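Local coordinates for protein PilX (Neisseria meningitidis, PDB 2OPE) that is a minor type IV pilin that probably modulates the aggregation and adhesion properties conferred by the pili of this pathogenic bacterium, at residues 15-20 against 90-95; 61-66 against 74-79. One frame throughout, in Å; residues are numbered along the deposited sequence.

Contact 1 (15-20 against 90-95); sequences EMVGIN and VWMNSV
Met16 and Met92 interlock where helix 5-28 packs on strand 89-93, and most of the apolar contact passes through their flexible thioether chains. Met92 reaches from the strand toward the helix so that its methyl CE rests 3.5 Å from Met16 CB. The same CE lies 3.8 Å from Val17 CG2, the two side chains crossing at about a right angle. Met16 runs the other way, sliding past Val90 with its SD 3.6 Å from Val90 CG1. The bend at its last torsion (chi3 61°) turns its methyl in over the strand, where Met16 CE comes within 4.2 Å of Trp91 CA. Unbranched methionines suit this place, since they can span the 9.6 Å between the segment axes, while the short, branched Val90 offers a compact surface for the sulfur to lie against.

The polar part is one side-chain-to-backbone hydrogen bond. Asn20 ND2 donates to Asn93 O over 2.7 Å in a nearly straight bond (167° at the hydrogen), with the acceptor close to the amide plane. The other end of that amide, OD1, is hydrogen-bonded to Tyr74 OH, so both ends of the buried group are engaged and its flip is fixed. A pliable thioether interface is thus pinned at one end by a directional amide bond, joining the pilin's N-terminal helix to its sheet.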
loop_
_atom_site.group_PDB
_atom_site.type_symbol
_atom_site.label_atom_id
_atom_site.label_comp_id
_atom_site.label_asym_id
_atom_site.label_seq_id
_atom_site.Cartn_x
_atom_site.Cartn_y
_atom_site.Cartn_z
ATOM N N GLU A 15 2.228 7.021 -5.726
ATOM C CA GLU A 15 1.631 7.639 -4.540
ATOM C C GLU A 15 1.996 6.800 -3.327
ATOM O O GLU A 15 2.254 7.332 -2.236
ATOM C CB GLU A 15 0.103 7.737 -4.660
ATOM C CG GLU A 15 -0.354 8.739 -5.697
ATOM C CD GLU A 15 -0.526 10.136 -5.159
ATOM O OE1 GLU A 15 -0.263 10.379 -3.988
ATOM O OE2 GLU A 15 -0.954 11.006 -5.901
ATOM N N MET A 16 2.006 5.485 -3.504
ATOM C CA MET A 16 2.173 4.596 -2.351
ATOM C C MET A 16 3.588 4.683 -1.893
ATOM O O MET A 16 3.806 4.684 -0.704
ATOM C CB MET A 16 1.731 3.155 -2.633
ATOM C CG MET A 16 0.229 3.086 -2.767
ATOM S SD MET A 16 -0.333 1.489 -3.268
ATOM C CE MET A 16 0.208 0.335 -1.934
ATOM N N VAL A 17 4.530 4.801 -2.841
ATOM C CA VAL A 17 5.935 5.052 -2.480
ATOM C C VAL A 17 6.065 6.318 -1.642
ATOM O O VAL A 17 6.721 6.314 -0.633
ATOM C CB VAL A 17 6.850 5.213 -3.677
ATOM C CG1 VAL A 17 8.238 5.598 -3.184
ATOM C CG2 VAL A 17 6.924 3.939 -4.441
ATOM N N GLY A 18 5.421 7.392 -2.083
ATOM C CA GLY A 18 5.334 8.655 -1.324
ATOM C C GLY A 18 4.800 8.482 0.091
ATOM O O GLY A 18 5.377 8.976 1.024
ATOM N N ILE A 19 3.678 7.784 0.225
ATOM C CA ILE A 19 3.108 7.415 1.529
ATOM C C ILE A 19 4.058 6.559 2.388
ATOM O O ILE A 19 4.251 6.836 3.573
ATOM C CB ILE A 19 1.712 6.719 1.315
ATOM C CG1 ILE A 19 0.746 7.696 0.615
ATOM C CG2 ILE A 19 1.111 6.198 2.621
ATOM C CD1 ILE A 19 -0.514 7.024 0.054
ATOM N N ASN A 20 4.661 5.543 1.786
ATOM C CA ASN A 20 5.686 4.719 2.444
ATOM C C ASN A 20 6.864 5.584 2.981
ATOM O O ASN A 20 7.338 5.405 4.121
ATOM C CB ASN A 20 6.239 3.673 1.446
ATOM C CG ASN A 20 6.537 2.322 2.086
ATOM O OD1 ASN A 20 6.240 2.093 3.254
ATOM N ND2 ASN A 20 7.101 1.401 1.301
ATOM N N VAL A 90 -1.709 -2.703 -6.300
ATOM C CA VAL A 90 -0.314 -2.579 -5.885
ATOM C C VAL A 90 -0.230 -3.028 -4.428
ATOM O O VAL A 90 -1.208 -2.831 -3.665
ATOM C CB VAL A 90 0.128 -1.108 -6.014
ATOM C CG1 VAL A 90 1.444 -0.841 -5.352
ATOM C CG2 VAL A 90 0.163 -0.693 -7.494
ATOM N N TRP A 91 0.894 -3.652 -4.030
ATOM C CA TRP A 91 1.226 -3.695 -2.602
ATOM C C TRP A 91 2.706 -3.403 -2.412
ATOM O O TRP A 91 3.495 -3.500 -3.357
ATOM C CB TRP A 91 0.782 -5.011 -1.903
ATOM C CG TRP A 91 1.649 -6.214 -2.224
ATOM C CD1 TRP A 91 1.555 -7.025 -3.324
ATOM C CD2 TRP A 91 2.765 -6.714 -1.449
ATOM N NE1 TRP A 91 2.528 -8.011 -3.274
ATOM C CE2 TRP A 91 3.300 -7.823 -2.151
ATOM C CE3 TRP A 91 3.391 -6.302 -0.260
ATOM C CZ2 TRP A 91 4.421 -8.536 -1.684
ATOM C CZ3 TRP A 91 4.476 -7.019 0.198
ATOM C CH2 TRP A 91 4.986 -8.118 -0.516
ATOM N N MET A 92 3.089 -3.050 -1.189
ATOM C CA MET A 92 4.510 -2.879 -0.859
ATOM C C MET A 92 4.840 -3.042 0.645
ATOM O O MET A 92 3.970 -2.942 1.530
ATOM C CB MET A 92 5.073 -1.543 -1.459
ATOM C CG MET A 92 4.362 -0.273 -0.930
ATOM S SD MET A 92 4.842 1.318 -1.641
ATOM C CE MET A 92 4.521 1.162 -3.396
ATOM N N ASN A 93 6.118 -3.351 0.871
ATOM C CA ASN A 93 6.858 -3.447 2.144
ATOM C C ASN A 93 7.163 -2.085 2.748
ATOM O O ASN A 93 7.408 -1.151 1.983
ATOM C CB ASN A 93 8.304 -4.012 1.808
ATOM C CG ASN A 93 8.342 -5.457 1.952
ATOM O OD1 ASN A 93 7.466 -5.965 2.634
ATOM N ND2 ASN A 93 9.261 -6.169 1.292
ATOM N N SER A 94 7.286 -2.008 4.077
ATOM C CA SER A 94 7.974 -0.873 4.699
ATOM C C SER A 94 9.424 -0.859 4.385
ATOM O O SER A 94 10.073 0.137 4.649
ATOM C CB SER A 94 7.880 -0.877 6.225
ATOM O OG SER A 94 8.144 -2.158 6.724
ATOM N N VAL A 95 9.941 -1.985 3.896
ATOM C CA VAL A 95 11.351 -2.142 3.552
ATOM C C VAL A 95 11.640 -1.676 2.110
ATOM O O VAL A 95 12.781 -1.589 1.676
ATOM C CB VAL A 95 11.794 -3.627 3.728
ATOM C CG1 VAL A 95 13.019 -3.893 2.923
ATOM C CG2 VAL A 95 12.067 -3.942 5.200
#

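Contact 2 (61-66 against 74-79); sequences VSVHFV and YSLVGV
Tyr74 and Val63 meet on the face of this antiparallel hairpin that turns to helices 5-28 and 35-48, where the methyl CG2 of Val63 nestles 3.6 Å from Tyr74 CD1. The valine holds that branch anti to its backbone N, which carries it to the ring. Beside it, Leu76 bends one branch inward, CD2 lying 3.8 Å from Val63 CB, and the valine sits against the notch between the neighbouring tyrosine and leucine side chains. Farther along, Phe65 sets CE1 3.7 Å from Tyr74 CB. At the other end Gly78 offers no side chain, and the CG2 methyl of Val61 settles over its CA. Helix 35-48 meets this face through Val63, Phe65 and Tyr74, and helix 5-28 through Val61, Tyr74 and Leu76.

Ser62, His64, Ser75 and Val77 form the other face, where helix 104-109 touches Val77. The imidazole of His64 leans across Val77, its CD2 3.5 Å from Val77 CG2, and its NE2 shares a 2.6 Å hydrogen bond with Ser62 OG. That hydroxyl also binds a water that donates a long bond to Val77 O, the carbonyl that accepts from Ser62 N.

Four backbone bonds, through the pairs Ser62-Val77 and His64-Ser75, hold the register; the straightest joins Val77 N to Ser62 O. Beta-branched Val61, Val63 and Val77 suit the extended backbone. The chemistry therefore splits by face: apolar knobs on one, and on the other a Ser62-His64 bond that holds the imidazole over Val77.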
loop_
_atom_site.group_PDB
_atom_site.type_symbol
_atom_site.label_atom_id
_atom_site.label_comp_id
_atom_site.label_asym_id
_atom_site.label_seq_id
_atom_site.Cartn_x
_atom_site.Cartn_y
_atom_site.Cartn_z
ATOM N N VAL A 61 -6.176 3.027 -0.253
ATOM C CA VAL A 61 -4.897 2.571 0.264
ATOM C C VAL A 61 -5.003 2.236 1.770
ATOM O O VAL A 61 -5.597 2.988 2.559
ATOM C CB VAL A 61 -3.776 3.599 -0.080
ATOM C CG1 VAL A 61 -2.476 3.237 0.582
ATOM C CG2 VAL A 61 -3.593 3.667 -1.592
ATOM N N SER A 62 -4.463 1.079 2.174
ATOM C CA SER A 62 -4.538 0.694 3.595
ATOM C C SER A 62 -3.200 0.098 4.007
ATOM O O SER A 62 -2.449 -0.311 3.128
ATOM C CB SER A 62 -5.683 -0.289 3.815
ATOM O OG SER A 62 -5.585 -1.357 2.872
ATOM N N VAL A 63 -2.921 0.053 5.320
ATOM C CA VAL A 63 -1.642 -0.440 5.903
ATOM C C VAL A 63 -1.945 -1.699 6.767
ATOM O O VAL A 63 -3.003 -1.816 7.419
ATOM C CB VAL A 63 -0.903 0.698 6.745
ATOM C CG1 VAL A 63 -1.796 1.177 7.907
ATOM C CG2 VAL A 63 0.401 0.271 7.286
ATOM N N HIS A 64 -1.050 -2.672 6.736
ATOM C CA HIS A 64 -1.357 -3.971 7.320
ATOM C C HIS A 64 -0.175 -4.484 8.110
ATOM O O HIS A 64 0.953 -4.153 7.813
ATOM C CB HIS A 64 -1.795 -4.940 6.197
ATOM C CG HIS A 64 -2.942 -4.409 5.378
ATOM N ND1 HIS A 64 -4.263 -4.710 5.655
ATOM C CD2 HIS A 64 -2.965 -3.523 4.339
ATOM C CE1 HIS A 64 -5.044 -4.068 4.798
ATOM N NE2 HIS A 64 -4.286 -3.342 3.987
ATOM N N PHE A 65 -0.446 -5.271 9.130
ATOM C CA PHE A 65 0.543 -5.700 10.099
ATOM C C PHE A 65 0.405 -7.189 10.318
ATOM O O PHE A 65 -0.693 -7.714 10.507
ATOM C CB PHE A 65 0.297 -4.983 11.439
ATOM C CG PHE A 65 0.315 -3.494 11.326
ATOM C CD1 PHE A 65 1.525 -2.795 11.436
ATOM C CD2 PHE A 65 -0.859 -2.788 11.044
ATOM C CE1 PHE A 65 1.562 -1.419 11.270
ATOM C CE2 PHE A 65 -0.839 -1.431 10.893
ATOM C CZ PHE A 65 0.374 -0.728 10.991
ATOM N N VAL A 66 1.510 -7.893 10.338
ATOM C CA VAL A 66 1.417 -9.280 10.711
ATOM C C VAL A 66 1.360 -9.365 12.222
ATOM O O VAL A 66 0.598 -10.154 12.783
ATOM C CB VAL A 66 2.586 -10.087 10.141
ATOM C CG1 VAL A 66 2.679 -11.489 10.812
ATOM C CG2 VAL A 66 2.374 -10.228 8.636
ATOM N N TYR A 74 5.366 -3.512 8.123
ATOM C CA TYR A 74 3.984 -3.422 7.635
ATOM C C TYR A 74 4.068 -3.475 6.107
ATOM O O TYR A 74 5.144 -3.390 5.525
ATOM C CB TYR A 74 3.271 -2.130 8.097
ATOM C CG TYR A 74 3.978 -0.850 7.578
ATOM C CD1 TYR A 74 3.797 -0.428 6.250
ATOM C CD2 TYR A 74 4.864 -0.120 8.386
ATOM C CE1 TYR A 74 4.433 0.685 5.749
ATOM C CE2 TYR A 74 5.515 1.016 7.880
ATOM C CZ TYR A 74 5.296 1.409 6.537
ATOM O OH TYR A 74 5.960 2.480 5.960
ATOM N N SER A 75 2.921 -3.606 5.473
ATOM C CA SER A 75 2.804 -3.438 4.045
ATOM C C SER A 75 1.635 -2.504 3.712
ATOM O O SER A 75 0.699 -2.332 4.502
ATOM C CB SER A 75 2.606 -4.786 3.399
ATOM O OG SER A 75 1.466 -5.375 3.907
ATOM N N LEU A 76 1.717 -1.881 2.549
ATOM C CA LEU A 76 0.653 -1.066 2.052
ATOM C C LEU A 76 -0.022 -1.817 0.929
ATOM O O LEU A 76 0.635 -2.379 0.065
ATOM C CB LEU A 76 1.204 0.261 1.531
ATOM C CG LEU A 76 1.955 1.156 2.505
ATOM C CD1 LEU A 76 2.624 2.353 1.744
ATOM C CD2 LEU A 76 1.005 1.648 3.573
ATOM N N VAL A 77 -1.346 -1.808 0.934
ATOM C CA VAL A 77 -2.139 -2.409 -0.139
ATOM C C VAL A 77 -2.911 -1.294 -0.896
ATOM O O VAL A 77 -3.538 -0.437 -0.302
ATOM C CB VAL A 77 -3.093 -3.480 0.477
ATOM C CG1 VAL A 77 -4.054 -4.033 -0.505
ATOM C CG2 VAL A 77 -2.280 -4.606 1.115
ATOM N N GLY A 78 -2.818 -1.258 -2.219
ATOM C CA GLY A 78 -3.550 -0.232 -2.964
ATOM C C GLY A 78 -4.511 -0.989 -3.864
ATOM O O GLY A 78 -4.081 -1.791 -4.687
ATOM N N VAL A 79 -5.818 -0.790 -3.710
ATOM C CA VAL A 79 -6.735 -1.530 -4.584
ATOM C C VAL A 79 -7.844 -0.637 -5.077
ATOM O O VAL A 79 -8.155 0.403 -4.461
ATOM C CB VAL A 79 -7.311 -2.796 -3.888
ATOM C CG1 VAL A 79 -6.163 -3.731 -3.502
ATOM C CG2 VAL A 79 -8.246 -2.436 -2.659
HETATM O O HOH W 1 -6.652 -0.999 0.466
#

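Overall arrangement
The centres of contacts 1 and 2 lie 8 Å apart, and both reach one antiparallel sheet, in which strands 59-65, 74-80 and 89-93 are consecutive in the chain and adjacent in space. Contact 2 is local, closing a hairpin, and is nested within the long loop that contact 1 closes between helix 5-28 and the third of these strands. Strand 74-80 connects them: the backbone N-H groups of Leu76 and Gly78 probably donate to Met92 O and Val90 O, and Leu76 also touches Met16. Contact 1 lays the helix on a face of the sheet and contact 2 pairs its outermost strand 59-65 with 74-80, giving the long N-terminal helix packed against an antiparallel sheet that characterises type IV pilins.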